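Local coordinates for ThiJ/PfpI family protein (Pseudomonas syringae pv. tomato, PDB 3EWN), which is of unknown function but belongs to the DJ-1/PfpI family, whose glutaminase-I-like fold is shared by hydrolases, amidotransferases and stress-response proteins, at residues Ala99-Ala104 with Ser127-Ala132; Glu105-Met110 with Gly131-Leu136; Ile120-Ser125 with Arg169-Gly174; Gly138-Ser143 with Ile157-Arg162; Ala152-Ile157 with Asp238-Phe243. All blocks are in the same frame, centred on the assembly; numbering follows the deposited sequence.

Contact 1: residues Ala99-Ala104 with Ser127-Ala132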
# COMPACT_ATOMS: atom_id res chain seq x y z
N ALA A 99 7.00 -3.42 -20.45
CA ALA A 99 6.08 -3.10 -21.54
C ALA A 99 5.80 -1.61 -21.54
O ALA A 99 5.82 -0.97 -22.59
CB ALA A 99 4.77 -3.88 -21.36
N ALA A 100 5.53 -1.04 -20.37
CA ALA A 100 5.26 0.39 -20.28
C ALA A 100 6.48 1.21 -20.71
O ALA A 100 6.34 2.23 -21.39
CB ALA A 100 4.86 0.76 -18.85
N ALA A 101 7.67 0.76 -20.32
CA ALA A 101 8.91 1.46 -20.66
C ALA A 101 9.30 1.29 -22.13
O ALA A 101 10.27 1.89 -22.58
CB ALA A 101 10.04 0.97 -19.76
N SER A 102 8.54 0.47 -22.85
CA SER A 102 8.81 0.22 -24.27
C SER A 102 7.66 0.70 -25.16
O SER A 102 7.71 0.55 -26.38
CB SER A 102 9.02 -1.28 -24.52
OG SER A 102 10.08 -1.77 -23.72
N ASP A 103 6.64 1.26 -24.54
CA ASP A 103 5.47 1.76 -25.25
C ASP A 103 5.67 3.21 -25.69
O ASP A 103 5.83 4.11 -24.86
CB ASP A 103 4.23 1.65 -24.36
CG ASP A 103 2.97 2.10 -25.05
OD1 ASP A 103 2.53 1.41 -25.99
OD2 ASP A 103 2.41 3.15 -24.65
N ALA A 104 5.66 3.44 -27.00
CA ALA A 104 5.88 4.78 -27.55
C ALA A 104 4.96 5.86 -26.97
O ALA A 104 5.43 6.95 -26.63
CB ALA A 104 5.75 4.75 -29.07
N SER A 127 11.55 3.63 -12.04
CA SER A 127 12.63 4.46 -12.53
C SER A 127 13.13 4.01 -13.91
O SER A 127 13.86 4.74 -14.57
CB SER A 127 13.79 4.52 -11.52
OG SER A 127 14.05 3.25 -10.94
N LEU A 128 12.74 2.82 -14.35
CA LEU A 128 13.14 2.35 -15.67
C LEU A 128 12.30 3.14 -16.68
O LEU A 128 12.76 3.45 -17.78
CB LEU A 128 12.85 0.85 -15.85
CG LEU A 128 13.60 -0.18 -15.01
CD1 LEU A 128 13.13 -1.58 -15.41
CD2 LEU A 128 15.11 -0.06 -15.20
N ILE A 129 11.07 3.47 -16.29
CA ILE A 129 10.19 4.23 -17.15
C ILE A 129 10.71 5.66 -17.27
O ILE A 129 10.75 6.23 -18.36
CB ILE A 129 8.74 4.24 -16.60
CG1 ILE A 129 8.16 2.82 -16.66
CG2 ILE A 129 7.87 5.20 -17.41
CD1 ILE A 129 6.80 2.66 -15.96
N LEU A 130 11.14 6.24 -16.14
CA LEU A 130 11.68 7.60 -16.14
C LEU A 130 12.93 7.65 -17.01
O LEU A 130 13.15 8.60 -17.77
CB LEU A 130 12.08 8.05 -14.72
CG LEU A 130 11.01 8.19 -13.64
CD1 LEU A 130 11.65 8.80 -12.40
CD2 LEU A 130 9.87 9.06 -14.13
N GLY A 131 13.76 6.61 -16.90
CA GLY A 131 14.98 6.56 -17.68
C GLY A 131 14.70 6.40 -19.16
O GLY A 131 15.28 7.11 -19.99
N ALA A 132 13.81 5.48 -19.51
CA ALA A 132 13.48 5.24 -20.91
C ALA A 132 12.83 6.46 -21.54
O ALA A 132 12.89 6.64 -22.76
CB ALA A 132 12.57 4.02 -21.04
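Ala101, on the turn that follows helix 95-100, sets its single methyl against the flank of helix 126-132, and this is where the packing is tight. Its CB lies 4.1 Å from CG1 of Ile129 and 4.2 Å from CB of Ala132, wedged between residues almost one helical turn apart. The carbonyl of Ala101 joins in, with its O 3.5 Å from CB of Ala132. The small side chain of Ala101 lets the backbones come close: CA of Ala101 is 4.7 Å from CA of Ile129. Ile129 holds CG1 beside its backbone N (chi1 -66°), and from there the extended branch carries CD1 to within 4.0 Å of CB of Ala100. Here is a worked case of close approach bought with alanine. The other side of the turn is looser and more open to solvent. Ser102 points away from helix 126-132, its OG bonded to the Leu98 carbonyl, while Asp103 caps the start of helix 104-114 and makes a salt bridge to Lys59. Among its neighbours, Leu240 of helix 231-240 packs on Ala101, and Met110 of helix 104-114 on Ile129; Leu130 of helix 126-132 turns instead to strand 119-123.

Contact 2: residues Glu105-Met110 with Gly131-Leu136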
# COMPACT_ATOMS: atom_id res chain seq x y z
N GLU A 105 3.67 5.57 -26.87
CA GLU A 105 2.73 6.56 -26.35
C GLU A 105 3.01 6.90 -24.89
O GLU A 105 2.96 8.06 -24.49
CB GLU A 105 1.29 6.09 -26.50
CG GLU A 105 0.27 7.14 -26.10
CD GLU A 105 -1.16 6.76 -26.43
OE1 GLU A 105 -2.08 7.53 -26.07
OE2 GLU A 105 -1.37 5.70 -27.05
N THR A 106 3.31 5.87 -24.09
CA THR A 106 3.60 6.09 -22.68
C THR A 106 4.85 6.94 -22.52
O THR A 106 4.88 7.89 -21.73
CB THR A 106 3.78 4.75 -21.94
OG1 THR A 106 2.57 4.00 -22.02
CG2 THR A 106 4.11 4.98 -20.47
N LEU A 107 5.90 6.61 -23.27
CA LEU A 107 7.14 7.36 -23.18
C LEU A 107 6.95 8.81 -23.61
O LEU A 107 7.48 9.73 -22.97
CB LEU A 107 8.23 6.71 -24.04
CG LEU A 107 8.70 5.33 -23.58
CD1 LEU A 107 9.78 4.81 -24.53
CD2 LEU A 107 9.23 5.40 -22.15
N ALA A 108 6.19 9.03 -24.68
CA ALA A 108 5.94 10.38 -25.17
C ALA A 108 5.26 11.21 -24.09
O ALA A 108 5.60 12.38 -23.89
CB ALA A 108 5.07 10.32 -26.43
N PHE A 109 4.29 10.60 -23.41
CA PHE A 109 3.56 11.28 -22.34
C PHE A 109 4.49 11.63 -21.19
O PHE A 109 4.49 12.75 -20.70
CB PHE A 109 2.43 10.38 -21.81
CG PHE A 109 1.86 10.83 -20.49
CD1 PHE A 109 1.00 11.92 -20.42
CD2 PHE A 109 2.22 10.19 -19.30
CE1 PHE A 109 0.50 12.37 -19.20
CE2 PHE A 109 1.73 10.63 -18.07
CZ PHE A 109 0.87 11.72 -18.02
N MSE A 110 5.28 10.65 -20.76
CA MSE A 110 6.21 10.86 -19.67
C MSE A 110 7.25 11.92 -20.02
O MSE A 110 7.58 12.77 -19.19
CB MSE A 110 6.90 9.54 -19.29
CG MSE A 110 5.96 8.50 -18.66
SE MSE A 110 5.08 9.06 -17.03
CE MSE A 110 6.60 9.02 -15.87
N GLY A 131 13.76 6.61 -16.90
CA GLY A 131 14.98 6.56 -17.68
C GLY A 131 14.70 6.40 -19.16
O GLY A 131 15.28 7.11 -19.99
N ALA A 132 13.81 5.48 -19.51
CA ALA A 132 13.48 5.24 -20.91
C ALA A 132 12.83 6.46 -21.54
O ALA A 132 12.89 6.64 -22.76
CB ALA A 132 12.57 4.02 -21.04
N ALA A 133 12.20 7.30 -20.72
CA ALA A 133 11.54 8.50 -21.22
C ALA A 133 12.54 9.64 -21.33
O ALA A 133 12.18 10.75 -21.73
CB ALA A 133 10.39 8.90 -20.29
N GLY A 134 13.80 9.36 -20.98
CA GLY A 134 14.85 10.36 -21.06
C GLY A 134 14.84 11.39 -19.96
O GLY A 134 15.32 12.51 -20.15
N LEU A 135 14.31 11.02 -18.80
CA LEU A 135 14.21 11.92 -17.66
C LEU A 135 15.29 11.78 -16.60
O LEU A 135 15.25 12.46 -15.58
CB LEU A 135 12.84 11.75 -16.99
CG LEU A 135 11.64 12.56 -17.49
CD1 LEU A 135 11.81 12.95 -18.94
CD2 LEU A 135 10.38 11.75 -17.27
N LEU A 136 16.26 10.89 -16.82
CA LEU A 136 17.32 10.70 -15.83
C LEU A 136 18.72 10.91 -16.39
O LEU A 136 19.67 10.27 -15.96
CB LEU A 136 17.23 9.29 -15.22
CG LEU A 136 15.92 8.88 -14.54
CD1 LEU A 136 16.00 7.41 -14.14
CD2 LEU A 136 15.65 9.76 -13.33
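The Schellman motif that closes helix 126-132 meets helix 104-114 here, Ala132, Ala133 and Leu135 receiving Leu107 and Met110. Gly134 provides the positive phi (76°) of the motif, and its N bonds back to O of Gly131 at 2.9 Å, so the chain turns sharply and offers a compact, methyl-studded end to the neighbouring helix. Leu107 reaches across with its CD2 branch, which lies 3.8 Å from CB of Ala132 and 4.1 Å from CB of Ala133. The torsion that makes this possible sets CG beside the backbone N (chi1 -66°), swinging both methyls toward the turn. One helical turn on, CB of Met110, a selenomethionine in the crystal, stands 3.7 Å from CB of Ala133. No side-chain atom of Met110 beyond CB comes this close: the chain bends at chi2 and chi3, and its outer atoms go to the interior, among Leu29, Leu88 and Ala90 of the central sheet and Ile129 and Leu130 of helix 126-132. Beyond the glycine, Leu135 returns to the contact with CD2 3.5 Å from the carbonyl O of Met110, with a chi2 of 26°, well away from the usual staggered values, which suggests some strain. N of Gly134 and N of Leu135 bond back into the last helical turn, and the Leu135 carbonyl takes NE of Arg169. What crosses the contact is mostly apolar, aliphatic carbons meeting one another and, at Leu135, a backbone carbonyl, so the fit probably depends on shape and burial rather than on directional bonds.

Contact 3: residues Ile120-Ser125 with Arg169-Gly174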
# COMPACT_ATOMS: atom_id res chain seq x y z
N ILE A 120 9.89 15.09 -10.60
CA ILE A 120 9.83 13.89 -11.43
C ILE A 120 10.17 12.77 -10.45
O ILE A 120 11.27 12.74 -9.89
CB ILE A 120 10.86 13.96 -12.57
CG1 ILE A 120 10.46 15.09 -13.53
CG2 ILE A 120 10.96 12.62 -13.28
CD1 ILE A 120 11.45 15.33 -14.66
N THR A 121 9.23 11.87 -10.24
CA THR A 121 9.43 10.81 -9.26
C THR A 121 9.01 9.42 -9.70
O THR A 121 8.31 9.25 -10.70
CB THR A 121 8.64 11.15 -7.98
OG1 THR A 121 7.24 11.07 -8.27
CG2 THR A 121 8.96 12.56 -7.50
N SER A 122 9.44 8.43 -8.93
CA SER A 122 9.10 7.04 -9.21
C SER A 122 9.47 6.21 -8.00
O SER A 122 10.20 6.66 -7.11
CB SER A 122 9.85 6.52 -10.44
OG SER A 122 11.24 6.37 -10.17
N VAL A 123 8.94 5.00 -7.96
CA VAL A 123 9.24 4.06 -6.89
C VAL A 123 9.52 2.71 -7.55
O VAL A 123 8.93 2.38 -8.58
CB VAL A 123 8.04 3.93 -5.91
CG1 VAL A 123 8.18 2.68 -5.05
CG2 VAL A 123 7.96 5.16 -5.03
N CYS A 124 10.46 1.96 -6.99
CA CYS A 124 10.76 0.63 -7.51
C CYS A 124 11.22 0.68 -8.97
O CYS A 124 11.91 1.61 -9.37
CB CYS A 124 9.51 -0.24 -7.36
SG CYS A 124 9.78 -2.02 -7.41
N SER A 125 10.83 -0.31 -9.77
CA SER A 125 11.25 -0.33 -11.17
C SER A 125 10.65 0.80 -12.00
O SER A 125 10.89 0.89 -13.20
CB SER A 125 10.92 -1.68 -11.82
OG SER A 125 9.53 -1.95 -11.75
N ARG A 169 14.57 15.40 -9.12
CA ARG A 169 14.33 13.98 -9.38
C ARG A 169 14.38 13.28 -8.03
O ARG A 169 15.41 13.31 -7.35
CB ARG A 169 15.42 13.39 -10.28
CG ARG A 169 15.08 13.34 -11.76
CD ARG A 169 14.89 14.72 -12.36
NE ARG A 169 14.91 14.66 -13.82
CZ ARG A 169 14.73 15.70 -14.62
NH1 ARG A 169 14.50 16.90 -14.11
NH2 ARG A 169 14.79 15.55 -15.94
N ILE A 170 13.28 12.65 -7.63
CA ILE A 170 13.24 11.93 -6.36
C ILE A 170 12.73 10.53 -6.63
O ILE A 170 11.62 10.34 -7.13
CB ILE A 170 12.33 12.66 -5.35
CG1 ILE A 170 12.82 14.10 -5.17
CG2 ILE A 170 12.36 11.91 -4.01
CD1 ILE A 170 11.99 14.95 -4.23
N THR A 171 13.55 9.53 -6.32
CA THR A 171 13.18 8.15 -6.56
C THR A 171 13.28 7.28 -5.31
O THR A 171 14.14 7.49 -4.46
CB THR A 171 14.07 7.52 -7.67
OG1 THR A 171 15.46 7.74 -7.37
CG2 THR A 171 13.75 8.14 -9.02
N GLY A 172 12.37 6.32 -5.21
CA GLY A 172 12.37 5.41 -4.08
C GLY A 172 12.79 4.03 -4.56
O GLY A 172 12.62 3.70 -5.73
N ALA A 173 13.33 3.22 -3.66
CA ALA A 173 13.77 1.88 -4.02
C ALA A 173 12.60 0.92 -4.18
O ALA A 173 11.47 1.33 -4.46
CB ALA A 173 14.75 1.35 -2.98
N GLY A 174 12.86 -0.37 -3.99
CA GLY A 174 11.83 -1.37 -4.16
C GLY A 174 10.57 -1.24 -3.33
O GLY A 174 10.57 -0.77 -2.19
O HOH W 1 12.11 4.38 -8.47
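The guanidinium of Arg169 is sandwiched: CD1 of Ile120 sits 3.3 Å above one face, over its centre, and the ring of Tyr139 lies on the opposite face in a cation-pi pair, while NE bonds to the carbonyl of Leu135. The bend of the arginine at chi2 (63°) lays the chain alongside Ile120. Both residues lie near the start of neighbouring parallel strands of the central sheet; strand 119-123 runs into a tight turn at Cys124, a strand-turn-helix consistent with the nucleophile elbow of the DJ-1/PfpI family. The strands are joined by N of Ile170 to O of Ile120 at 3.0 Å, and by N of Gly172 to O of Ser122 at 2.9 Å; the Ser122 N to Ile170 O bond between them is weak. On the other face, CG2 of Thr121 touches CB of Ile170, under Phe181 of helix 177-189. Cys124 has positive phi (60°), and its N bonds to O of Gly172 at 3.0 Å. Its thiol lies near a bound glycerol, probably from the crystallisation liquor. Where the strands part, one water accepts from OG of Ser122 at 2.8 Å and donates to O of Cys124 and to O of Gly172.

Contact 4: residues Gly138-Ser143 with Ile157-Arg162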
# COMPACT_ATOMS: atom_id res chain seq x y z
N GLY A 138 22.01 12.09 -16.44
CA GLY A 138 22.94 12.67 -15.48
C GLY A 138 22.40 12.76 -14.07
O GLY A 138 23.03 13.36 -13.20
N TYR A 139 21.25 12.14 -13.82
CA TYR A 139 20.62 12.17 -12.50
C TYR A 139 20.86 10.92 -11.68
O TYR A 139 20.81 9.80 -12.20
CB TYR A 139 19.11 12.35 -12.64
CG TYR A 139 18.69 13.73 -13.08
CD1 TYR A 139 18.44 14.73 -12.15
CD2 TYR A 139 18.58 14.04 -14.44
CE1 TYR A 139 18.09 16.02 -12.56
CE2 TYR A 139 18.23 15.31 -14.85
CZ TYR A 139 17.99 16.30 -13.91
OH TYR A 139 17.65 17.56 -14.33
N LYS A 140 21.12 11.10 -10.39
CA LYS A 140 21.29 9.97 -9.49
C LYS A 140 19.88 9.44 -9.29
O LYS A 140 18.92 10.22 -9.22
CB LYS A 140 21.87 10.41 -8.15
CG LYS A 140 23.35 10.73 -8.18
CD LYS A 140 23.80 11.36 -6.86
CE LYS A 140 23.53 10.46 -5.67
NZ LYS A 140 23.91 11.14 -4.39
N ALA A 141 19.74 8.13 -9.19
CA ALA A 141 18.42 7.54 -8.99
C ALA A 141 18.55 6.11 -8.51
O ALA A 141 19.56 5.45 -8.77
CB ALA A 141 17.62 7.58 -10.30
N THR A 142 17.54 5.64 -7.80
CA THR A 142 17.54 4.28 -7.29
C THR A 142 16.42 3.51 -7.96
O THR A 142 15.74 4.03 -8.85
CB THR A 142 17.37 4.26 -5.75
OG1 THR A 142 17.48 2.91 -5.28
CG2 THR A 142 16.02 4.81 -5.34
N SER A 143 16.23 2.26 -7.56
CA SER A 143 15.18 1.42 -8.15
C SER A 143 15.12 0.15 -7.32
O SER A 143 15.74 0.08 -6.26
CB SER A 143 15.56 1.08 -9.59
OG SER A 143 14.47 0.52 -10.30
N ILE A 157 22.72 7.72 -12.79
CA ILE A 157 23.80 7.27 -11.93
C ILE A 157 23.14 6.40 -10.87
O ILE A 157 22.54 6.91 -9.92
CB ILE A 157 24.53 8.45 -11.25
CG1 ILE A 157 25.15 9.35 -12.31
CG2 ILE A 157 25.61 7.94 -10.31
CD1 ILE A 157 25.74 10.64 -11.75
N PRO A 158 23.21 5.07 -11.04
CA PRO A 158 22.60 4.16 -10.06
C PRO A 158 23.15 4.45 -8.67
O PRO A 158 24.36 4.46 -8.46
CB PRO A 158 23.01 2.78 -10.58
CG PRO A 158 23.07 2.99 -12.06
CD PRO A 158 23.79 4.31 -12.16
N THR A 159 22.24 4.70 -7.72
CA THR A 159 22.62 5.02 -6.35
C THR A 159 21.91 4.08 -5.37
O THR A 159 20.68 3.99 -5.38
CB THR A 159 22.23 6.47 -6.01
OG1 THR A 159 22.72 7.34 -7.03
CG2 THR A 159 22.83 6.88 -4.67
N GLU A 160 22.66 3.39 -4.52
CA GLU A 160 22.04 2.47 -3.58
C GLU A 160 21.62 3.14 -2.28
O GLU A 160 22.39 3.23 -1.33
CB GLU A 160 22.97 1.29 -3.25
CG GLU A 160 22.21 0.07 -2.72
CD GLU A 160 23.11 -1.05 -2.23
OE1 GLU A 160 24.24 -1.19 -2.73
OE2 GLU A 160 22.67 -1.82 -1.34
N ALA A 161 20.38 3.63 -2.27
CA ALA A 161 19.78 4.28 -1.12
C ALA A 161 18.28 4.02 -1.26
O ALA A 161 17.79 3.82 -2.37
CB ALA A 161 20.05 5.77 -1.13
N ARG A 162 17.56 4.00 -0.15
CA ARG A 162 16.12 3.74 -0.18
C ARG A 162 15.36 4.87 -0.87
O ARG A 162 14.37 4.64 -1.56
CB ARG A 162 15.59 3.54 1.24
CG ARG A 162 14.21 2.91 1.29
CD ARG A 162 13.90 2.47 2.71
NE ARG A 162 12.58 1.86 2.85
CZ ARG A 162 12.24 0.67 2.37
NH1 ARG A 162 13.12 -0.06 1.69
NH2 ARG A 162 11.03 0.18 2.62
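Lys140 crosses obliquely over Ile157 and Thr159, and its chain can be followed outward atom by atom. CB starts 3.4 Å from OG1 of Thr159. CG, placed beside the backbone N, comes 4.0 Å from CB of Ile157, so the lysine runs past the isoleucine at its base. CD stays at the limit of contact with the threonine hydroxyl, and then the bend at chi3 (59°) folds the chain inward again: CE returns to 3.5 Å from OG1 of Thr159 and also lies against its CG2 methyl. NZ, the tip, runs on past that methyl, beyond close contact with segment 157-162. Beneath the lysine runs a parallel sheet of just two short strands, 140-141 and 157-158, set apart from the large central sheet of the fold. N of Ile157 bonds to O of Tyr139, N of Ala141 to O of Ile157 at 3.1 Å, and N of Thr159 to O of Ala141 at 3.0 Å. The carbonyl of Ile157 is gripped twice, since OG1 of Thr159 donates to the same O at 2.9 Å; the two donors approach from opposite faces of the carbonyl plane, which should restrain the peptide's rotation and fix the hydroxyl's orientation, its proton committed to the carbonyl while the lysine carbons pack on its oxygen. Past the strands, Thr142 sets its CB 3.3 Å from O of Thr159, and its backbone N is taken by OG1 of Thr171. Arg162 leaves the segment for a salt bridge with Asp180 and a hydrogen bond to the Glu203 carbonyl of the second subunit.

Contact 5: residues Ala152-Ile157 with Asp238-Phe243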
# COMPACT_ATOMS: atom_id res chain seq x y z
N ALA A 152 21.91 2.96 -15.52
CA ALA A 152 23.08 3.58 -16.13
C ALA A 152 22.93 3.67 -17.65
O ALA A 152 23.47 4.58 -18.28
CB ALA A 152 24.34 2.78 -15.77
N GLY A 153 22.20 2.72 -18.22
CA GLY A 153 22.00 2.71 -19.65
C GLY A 153 21.17 3.87 -20.15
O GLY A 153 21.21 4.21 -21.33
N PHE A 154 20.41 4.49 -19.25
CA PHE A 154 19.56 5.62 -19.60
C PHE A 154 20.26 6.93 -19.26
O PHE A 154 19.66 8.00 -19.35
CB PHE A 154 18.23 5.55 -18.84
CG PHE A 154 17.41 4.33 -19.15
CD1 PHE A 154 16.96 4.09 -20.45
CD2 PHE A 154 17.07 3.44 -18.14
CE1 PHE A 154 16.18 2.96 -20.73
CE2 PHE A 154 16.29 2.32 -18.41
CZ PHE A 154 15.85 2.08 -19.71
N GLY A 155 21.52 6.84 -18.85
CA GLY A 155 22.27 8.03 -18.51
C GLY A 155 22.19 8.43 -17.05
O GLY A 155 22.69 9.49 -16.66
N ALA A 156 21.56 7.59 -16.24
CA ALA A 156 21.42 7.87 -14.82
C ALA A 156 22.63 7.33 -14.05
O ALA A 156 23.46 6.61 -14.60
CB ALA A 156 20.14 7.25 -14.28
N ILE A 157 22.72 7.72 -12.79
CA ILE A 157 23.80 7.27 -11.93
C ILE A 157 23.14 6.40 -10.87
O ILE A 157 22.54 6.91 -9.92
CB ILE A 157 24.53 8.45 -11.25
CG1 ILE A 157 25.15 9.35 -12.31
CG2 ILE A 157 25.61 7.94 -10.31
CD1 ILE A 157 25.74 10.64 -11.75
N ASP A 238 18.34 -4.86 -18.19
CA ASP A 238 19.60 -4.45 -18.79
C ASP A 238 19.44 -4.31 -20.30
O ASP A 238 19.97 -3.37 -20.90
CB ASP A 238 20.71 -5.47 -18.50
CG ASP A 238 21.23 -5.39 -17.07
OD1 ASP A 238 21.12 -4.30 -16.45
OD2 ASP A 238 21.76 -6.40 -16.57
N ALA A 239 18.71 -5.23 -20.92
CA ALA A 239 18.49 -5.17 -22.36
C ALA A 239 17.71 -3.92 -22.73
O ALA A 239 18.02 -3.24 -23.72
CB ALA A 239 17.73 -6.43 -22.83
N LEU A 240 16.69 -3.61 -21.94
CA LEU A 240 15.86 -2.43 -22.16
C LEU A 240 16.71 -1.17 -22.12
O LEU A 240 16.49 -0.23 -22.88
CB LEU A 240 14.78 -2.34 -21.08
CG LEU A 240 13.89 -1.09 -21.10
CD1 LEU A 240 12.84 -1.23 -22.19
CD2 LEU A 240 13.22 -0.91 -19.75
N ALA A 241 17.69 -1.16 -21.21
CA ALA A 241 18.56 -0.00 -21.05
C ALA A 241 19.67 0.05 -22.09
O ALA A 241 20.53 0.93 -22.04
CB ALA A 241 19.16 -0.00 -19.65
N GLY A 242 19.64 -0.89 -23.03
CA GLY A 242 20.64 -0.90 -24.09
C GLY A 242 21.93 -1.67 -23.88
O GLY A 242 22.87 -1.50 -24.66
N PHE A 243 22.00 -2.51 -22.85
CA PHE A 243 23.22 -3.28 -22.62
C PHE A 243 23.20 -4.58 -23.42
O PHE A 243 22.13 -4.95 -23.93
CB PHE A 243 23.40 -3.60 -21.14
CG PHE A 243 23.65 -2.39 -20.28
CD1 PHE A 243 22.59 -1.68 -19.73
CD2 PHE A 243 24.95 -1.97 -20.01
CE1 PHE A 243 22.83 -0.57 -18.92
CE2 PHE A 243 25.20 -0.86 -19.20
CZ PHE A 243 24.13 -0.16 -18.65
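Phe154 and Ala241 meet face to methine, at the point where a 3-10 turn docks on the Schellman motif ending helix 231-240. CA of Ala241 stands 4.1 Å from the centroid of the Phe154 ring, 28° off its normal, a CH-pi contact, and CB of Ala241 covers the same face nearer the rim. Leu240 comes from another direction: its CG lies in the ring plane, 4.0 Å from CZ of Phe154 at the edge. Beside this, the bare CA of Gly153 makes a CA-H...O contact of 3.3 Å to O of Ala241. Phe243, the last residue modelled, turns the edge of its ring to the turn, with CE1 3.4 Å from N of Gly153 and CZ near CB of Ala152. Farther out lies what positions these groups. Gly242 takes positive phi (90°), its N bonded to O of Ala239, and the chain doubles back, bringing the ring of Phe243 beside the 3-10 turn. On the opposite segment, N of Gly155 closes the 3-10 turn on O of Ala152, and Phe154 also packs on Ala132 of helix 126-132. N of Phe243 completes the reversal, bonding to O of Asp238 at 2.9 Å.

Contacts 1 and 2 share the end of helix 126-132, with centres about 6 Å apart, and take in the consecutive helices 95-100 and 104-114. Both close before contact 4 opens. Contact 3 lies in the central sheet, its centre about 13 Å from that of contact 1. Contact 4 is nested in the loop that contact 3 closes, their centres about 9 Å apart, and both reach the second subunit. Contact 5 shares Ile157 with contact 4 and joins the loop before strand 157-158 to the end of the modelled chain. Helix 126-132, directly after strand 119-123, thus joins the sheet to the helical layer, with the small outer sheet and the C-terminal helix packed outside it.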